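Local coordinates for putative endonuclease/exonuclease/phosphatase family protein (Bacteroides vulgatus ATCC 8482, PDB 3G6S) that is probably a nuclease of the endonuclease/exonuclease/phosphatase family, likely with endonuclease and 3'-5' RNA exonuclease activity, at residues N21-Q24 and Y25-D28; R214-A217 and E218-E221. All blocks are in the same frame, centred on the assembly; numbering follows the deposited sequence.

In the fold
Contacts 1 and 2 are both local, each a tight piece of chain in a loop off the two packed beta sheets, and their centres lie about 22 Å apart. Contact 1 joins the loop after strand 2-10 to the start of helix 27-36; contact 2 is a short 3-10 turn in the connection from strand 201-204 to strand 224-228, which runs from one sheet to the other. They do not touch: their nearest atoms, in the side chains of Asn21 and Arg214, stay about 5 Å apart. In relatives with this DNase I-like fold the active site lies at one end of the sandwich, among loops between the sheets.

Contact 1: residues N21-Q24 and Y25-D28; sequences NNWQ and YRKD
The indole of Trp23 carries Lys27 on one face and meets Arg26 at its edge: Lys27 CG sits 3.5 Å from the centroid of the five-membered ring in a CH-pi contact, while Arg26 NH1 comes within 3.6 Å of Trp23 CE3. The guanidinium stands steeply to the indole, the planes 72° apart, and has Trp23 CA over one of its faces. Asn21 O lies at its edge, in its plane, and takes a nearly straight hydrogen bond from Arg26 NE (2.5 Å, 163° at the hydrogen). A bend at chi3 (-77°) folds the arginine back over the loop to reach that carbonyl. Tyr25 N bonds to Asn22 O at 2.9 Å, and Trp23 O faces the amides of Arg26 and Lys27, though its position is less sure. Gln24 runs alongside Lys27, with OE1 3.6 Å from Lys27 CE. Outside the turn, Trp23 NE1 bonds to Asp54 of helix 49-58, and the arginine's terminal nitrogens bond to the carbonyls of Ile11, Arg12 and Leu248. A methionine in place of Arg26 would probably take from Asn21 O and these three carbonyls the arginine donors that hold them and weaken the tie between the loops. The buried guanidinium is thus gripped by four backbone oxygens, whose partial negative charges probably stabilise its positive charge and fix its rotation where the loop passes into helix 27-36.

Contact 2: residues R214-A217 and E218-E221; sequences RIPA and EDCE
Two overlapping hydrogen bonds between residues three apart, Asp219 N to Pro216 O (2.8 Å) and Cys220 N to Ala217 O (2.9 Å), wind the backbone of Pro216-Cys220 into a short 3-10 turn. On the outer side, the proline ring meets two acidic side chains: Asp219 crosses it obliquely and brings OD2 to 3.1 Å from Pro216 CG, while OE1 of Glu218 comes to 3.5 Å from Pro216 CB. Glu218 reaches back because its CG is set between the backbone N and the carbonyl carbon (chi1 59°) and the chain then bends at chi2. These are contacts of carboxylate oxygens with ring carbons, so the two acids pack against the proline by van der Waals contact. Cys220 SG lies 3.9 Å from Ile215 CG2 and 3.5 Å from Ile215 O. The methyl CG2 of Ile215 also faces Asp219, 4.2 Å from its CB. Tyr207 touches Ala217 and Cys220, and His210 also packs on Cys220, so that side of the turn rests on the preceding loop. Consecutive i to i+3 bonds of this kind are the signature of a single turn of 3-10 helix, here at the protein surface in the connection leading into strand 224-228 of the second sheet.

Contact 1: residues N21-Q24 and Y25-D28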
ATOM      1  N   ASN A  21      -0.588  10.777 -19.956  1.00 44.78           N
ATOM      2  CA  ASN A  21      -0.570   9.813 -18.862  1.00 45.59           C
ATOM      3  C   ASN A  21      -1.010  10.503 -17.579  1.00 50.14           C
ATOM      4  O   ASN A  21      -0.984   9.901 -16.502  1.00 50.07           O
ATOM      5  CB  ASN A  21       0.823   9.220 -18.655  1.00 43.28           C
ATOM      6  CG  ASN A  21       1.168   8.177 -19.692  1.00 40.46           C
ATOM      7  OD1 ASN A  21       0.317   7.377 -20.088  1.00 32.15           O
ATOM      8  ND2 ASN A  21       2.424   8.159 -20.122  1.00 36.03           N
ATOM      9  N   ASN A  22      -1.410  11.770 -17.696  1.00 47.84           N
ATOM     10  CA  ASN A  22      -1.855  12.541 -16.542  1.00 46.51           C
ATOM     11  C   ASN A  22      -3.010  11.862 -15.820  1.00 44.41           C
ATOM     12  O   ASN A  22      -3.796  11.129 -16.423  1.00 37.38           O
ATOM     13  CB  ASN A  22      -2.288  13.952 -16.954  1.00 51.66           C
ATOM     14  CG  ASN A  22      -2.767  14.778 -15.768  1.00 57.85           C
ATOM     15  OD1 ASN A  22      -2.002  15.061 -14.840  1.00 60.76           O
ATOM     16  ND2 ASN A  22      -4.036  15.159 -15.787  1.00 47.56           N
ATOM     17  N   TRP A  23      -3.102  12.129 -14.523  1.00 39.77           N
ATOM     18  CA  TRP A  23      -4.139  11.564 -13.678  1.00 39.45           C
ATOM     19  C   TRP A  23      -5.551  11.751 -14.228  1.00 43.78           C
ATOM     20  O   TRP A  23      -6.430  10.909 -14.009  1.00 39.44           O
ATOM     21  CB  TRP A  23      -4.049  12.173 -12.278  1.00 31.74           C
ATOM     22  CG  TRP A  23      -5.214  11.854 -11.420  1.00 32.06           C
ATOM     23  CD1 TRP A  23      -6.219  12.695 -11.068  1.00 25.35           C
ATOM     24  CD2 TRP A  23      -5.516  10.587 -10.823  1.00 28.20           C
ATOM     25  NE1 TRP A  23      -7.137  12.033 -10.284  1.00 32.34           N
ATOM     26  CE2 TRP A  23      -6.729  10.738 -10.121  1.00 32.67           C
ATOM     27  CE3 TRP A  23      -4.880   9.341 -10.818  1.00 31.85           C
ATOM     28  CZ2 TRP A  23      -7.319   9.684  -9.411  1.00 36.77           C
ATOM     29  CZ3 TRP A  23      -5.467   8.290 -10.111  1.00 28.69           C
ATOM     30  CH2 TRP A  23      -6.677   8.471  -9.419  1.00 33.46           C
ATOM     31  N   GLN A  24      -5.778  12.847 -14.939  1.00 41.97           N
ATOM     32  CA  GLN A  24      -7.101  13.105 -15.495  1.00 46.07           C
ATOM     33  C   GLN A  24      -7.542  12.017 -16.479  1.00 44.28           C
ATOM     34  O   GLN A  24      -8.730  11.716 -16.577  1.00 39.28           O
ATOM     35  CB  GLN A  24      -7.137  14.478 -16.176  1.00 52.03           C
ATOM     36  CG  GLN A  24      -6.884  15.661 -15.228  1.00 75.07           C
ATOM     37  CD  GLN A  24      -7.779  15.638 -13.989  1.00 84.84           C
ATOM     38  OE1 GLN A  24      -8.998  15.476 -14.092  1.00 92.92           O
ATOM     39  NE2 GLN A  24      -7.177  15.817 -12.814  1.00 82.69           N
ATOM     40  N   TYR A  25      -6.589  11.414 -17.189  1.00 37.27           N
ATOM     41  CA  TYR A  25      -6.911  10.373 -18.162  1.00 40.54           C
ATOM     42  C   TYR A  25      -6.887   8.964 -17.568  1.00 38.05           C
ATOM     43  O   TYR A  25      -7.142   7.987 -18.269  1.00 40.11           O
ATOM     44  CB  TYR A  25      -5.937  10.433 -19.350  1.00 43.40           C
ATOM     45  CG  TYR A  25      -5.790  11.810 -19.959  1.00 39.70           C
ATOM     46  CD1 TYR A  25      -6.889  12.476 -20.500  1.00 48.56           C
ATOM     47  CD2 TYR A  25      -4.557  12.463 -19.956  1.00 40.93           C
ATOM     48  CE1 TYR A  25      -6.770  13.768 -21.018  1.00 57.23           C
ATOM     49  CE2 TYR A  25      -4.424  13.752 -20.471  1.00 53.39           C
ATOM     50  CZ  TYR A  25      -5.534  14.402 -20.997  1.00 55.16           C
ATOM     51  OH  TYR A  25      -5.413  15.691 -21.467  1.00 51.84           O
ATOM     52  N   ARG A  26      -6.596   8.860 -16.275  1.00 37.60           N
ATOM     53  CA  ARG A  26      -6.519   7.563 -15.625  1.00 30.14           C
ATOM     54  C   ARG A  26      -7.540   7.403 -14.512  1.00 33.53           C
ATOM     55  O   ARG A  26      -7.857   6.279 -14.114  1.00 28.37           O
ATOM     56  CB  ARG A  26      -5.102   7.361 -15.089  1.00 32.48           C
ATOM     57  CG  ARG A  26      -4.063   7.526 -16.186  1.00 36.08           C
ATOM     58  CD  ARG A  26      -2.651   7.193 -15.740  1.00 33.11           C
ATOM     59  NE  ARG A  26      -2.026   8.241 -14.929  1.00 33.75           N
ATOM     60  CZ  ARG A  26      -2.071   8.298 -13.601  1.00 33.53           C
ATOM     61  NH1 ARG A  26      -2.723   7.366 -12.914  1.00 30.03           N
ATOM     62  NH2 ARG A  26      -1.432   9.266 -12.960  1.00 25.28           N
ATOM     63  N   LYS A  27      -8.050   8.536 -14.029  1.00 32.95           N
ATOM     64  CA  LYS A  27      -9.047   8.586 -12.955  1.00 33.07           C
ATOM     65  C   LYS A  27     -10.090   7.475 -13.041  1.00 33.87           C
ATOM     66  O   LYS A  27     -10.203   6.660 -12.136  1.00 34.95           O
ATOM     67  CB  LYS A  27      -9.806   9.918 -12.974  1.00 31.61           C
ATOM     68  CG  LYS A  27      -8.980  11.178 -12.771  1.00 56.52           C
ATOM     69  CD  LYS A  27      -9.889  12.382 -12.433  1.00 55.00           C
ATOM     70  CE  LYS A  27     -11.030  12.563 -13.438  1.00 43.66           C
ATOM     71  NZ  LYS A  27     -12.060  13.500 -12.923  1.00 42.78           N
ATOM     72  N   ASP A  28     -10.864   7.473 -14.125  1.00 30.11           N
ATOM     73  CA  ASP A  28     -11.912   6.488 -14.310  1.00 31.40           C
ATOM     74  C   ASP A  28     -11.395   5.072 -14.428  1.00 37.35           C
ATOM     75  O   ASP A  28     -11.981   4.147 -13.853  1.00 38.95           O
ATOM     76  CB  ASP A  28     -12.755   6.840 -15.528  1.00 45.54           C
ATOM     77  CG  ASP A  28     -13.726   7.978 -15.249  1.00 62.97           C
ATOM     78  OD1 ASP A  28     -13.280   9.026 -14.720  1.00 68.42           O
ATOM     79  OD2 ASP A  28     -14.933   7.830 -15.553  1.00 68.47           O
TER

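Contact 2: residues R214-A217 and E218-E221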
ATOM      1  N   ARG A 214       7.348   1.982 -20.615  1.00 44.21           N
ATOM      2  CA  ARG A 214       8.511   2.440 -21.355  1.00 47.96           C
ATOM      3  C   ARG A 214       9.737   1.587 -21.061  1.00 49.07           C
ATOM      4  O   ARG A 214      10.739   1.650 -21.769  1.00 48.00           O
ATOM      5  CB  ARG A 214       8.779   3.919 -21.069  1.00 36.51           C
ATOM      6  CG  ARG A 214       7.876   4.820 -21.892  1.00 44.13           C
ATOM      7  CD  ARG A 214       8.037   6.293 -21.566  1.00 52.44           C
ATOM      8  NE  ARG A 214       7.677   6.586 -20.187  1.00 55.84           N
ATOM      9  CZ  ARG A 214       7.484   7.809 -19.708  1.00 64.40           C
ATOM     10  NH1 ARG A 214       7.615   8.864 -20.505  1.00 62.61           N
ATOM     11  NH2 ARG A 214       7.164   7.979 -18.430  1.00 67.33           N
ATOM     12  N   ILE A 215       9.650   0.773 -20.018  1.00 49.41           N
ATOM     13  CA  ILE A 215      10.750  -0.110 -19.659  1.00 45.35           C
ATOM     14  C   ILE A 215      10.400  -1.525 -20.129  1.00 46.11           C
ATOM     15  O   ILE A 215       9.298  -2.020 -19.874  1.00 41.39           O
ATOM     16  CB  ILE A 215      10.987  -0.108 -18.130  1.00 36.33           C
ATOM     17  CG1 ILE A 215      11.281   1.308 -17.661  1.00 45.06           C
ATOM     18  CG2 ILE A 215      12.141  -1.003 -17.781  1.00 33.14           C
ATOM     19  CD1 ILE A 215      11.494   1.423 -16.176  1.00 41.95           C
ATOM     20  N   PRO A 216      11.326  -2.186 -20.844  1.00 48.30           N
ATOM     21  CA  PRO A 216      11.048  -3.544 -21.319  1.00 46.86           C
ATOM     22  C   PRO A 216      10.769  -4.481 -20.146  1.00 46.04           C
ATOM     23  O   PRO A 216      11.447  -4.425 -19.122  1.00 44.57           O
ATOM     24  CB  PRO A 216      12.320  -3.908 -22.082  1.00 40.03           C
ATOM     25  CG  PRO A 216      13.382  -3.127 -21.372  1.00 48.90           C
ATOM     26  CD  PRO A 216      12.703  -1.782 -21.178  1.00 45.77           C
ATOM     27  N   ALA A 217       9.769  -5.340 -20.308  1.00 50.38           N
ATOM     28  CA  ALA A 217       9.380  -6.286 -19.269  1.00 51.09           C
ATOM     29  C   ALA A 217      10.560  -6.978 -18.582  1.00 51.18           C
ATOM     30  O   ALA A 217      10.641  -6.994 -17.352  1.00 55.11           O
ATOM     31  CB  ALA A 217       8.427  -7.328 -19.843  1.00 42.55           C
ATOM     32  N   GLU A 218      11.471  -7.541 -19.367  1.00 44.73           N
ATOM     33  CA  GLU A 218      12.617  -8.240 -18.799  1.00 48.89           C
ATOM     34  C   GLU A 218      13.451  -7.398 -17.842  1.00 46.42           C
ATOM     35  O   GLU A 218      14.116  -7.938 -16.960  1.00 48.02           O
ATOM     36  CB  GLU A 218      13.525  -8.791 -19.907  1.00 61.62           C
ATOM     37  CG  GLU A 218      14.067  -7.734 -20.857  1.00 79.16           C
ATOM     38  CD  GLU A 218      13.210  -7.573 -22.100  1.00 90.32           C
ATOM     39  OE1 GLU A 218      11.974  -7.403 -21.952  1.00 90.28           O
ATOM     40  OE2 GLU A 218      13.776  -7.610 -23.221  1.00 86.61           O
ATOM     41  N   ASP A 219      13.419  -6.080 -18.003  1.00 44.48           N
ATOM     42  CA  ASP A 219      14.202  -5.208 -17.128  1.00 44.31           C
ATOM     43  C   ASP A 219      13.392  -4.560 -16.016  1.00 41.68           C
ATOM     44  O   ASP A 219      13.905  -3.720 -15.279  1.00 42.41           O
ATOM     45  CB  ASP A 219      14.909  -4.117 -17.941  1.00 49.99           C
ATOM     46  CG  ASP A 219      15.915  -4.683 -18.928  1.00 62.04           C
ATOM     47  OD1 ASP A 219      16.622  -5.652 -18.569  1.00 55.43           O
ATOM     48  OD2 ASP A 219      16.010  -4.147 -20.054  1.00 69.62           O
ATOM     49  N   CYS A 220      12.127  -4.941 -15.890  1.00 39.96           N
ATOM     50  CA  CYS A 220      11.280  -4.372 -14.851  1.00 38.29           C
ATOM     51  C   CYS A 220      11.492  -5.076 -13.513  1.00 37.77           C
ATOM     52  O   CYS A 220      11.783  -6.275 -13.456  1.00 39.37           O
ATOM     53  CB  CYS A 220       9.814  -4.465 -15.256  1.00 39.66           C
ATOM     54  SG  CYS A 220       9.344  -3.391 -16.614  1.00 37.55           S
ATOM     55  N   GLU A 221      11.341  -4.317 -12.437  1.00 28.93           N
ATOM     56  CA  GLU A 221      11.523  -4.860 -11.107  1.00 28.48           C
ATOM     57  C   GLU A 221      10.252  -4.766 -10.283  1.00 33.51           C
ATOM     58  O   GLU A 221       9.328  -4.007 -10.604  1.00 30.72           O
ATOM     59  CB  GLU A 221      12.619  -4.105 -10.372  1.00 31.77           C
ATOM     60  CG  GLU A 221      13.873  -3.869 -11.178  1.00 42.77           C
ATOM     61  CD  GLU A 221      14.914  -3.128 -10.373  1.00 51.69           C
ATOM     62  OE1 GLU A 221      14.532  -2.173  -9.649  1.00 37.83           O
ATOM     63  OE2 GLU A 221      16.110  -3.488 -10.473  1.00 54.27           O
TER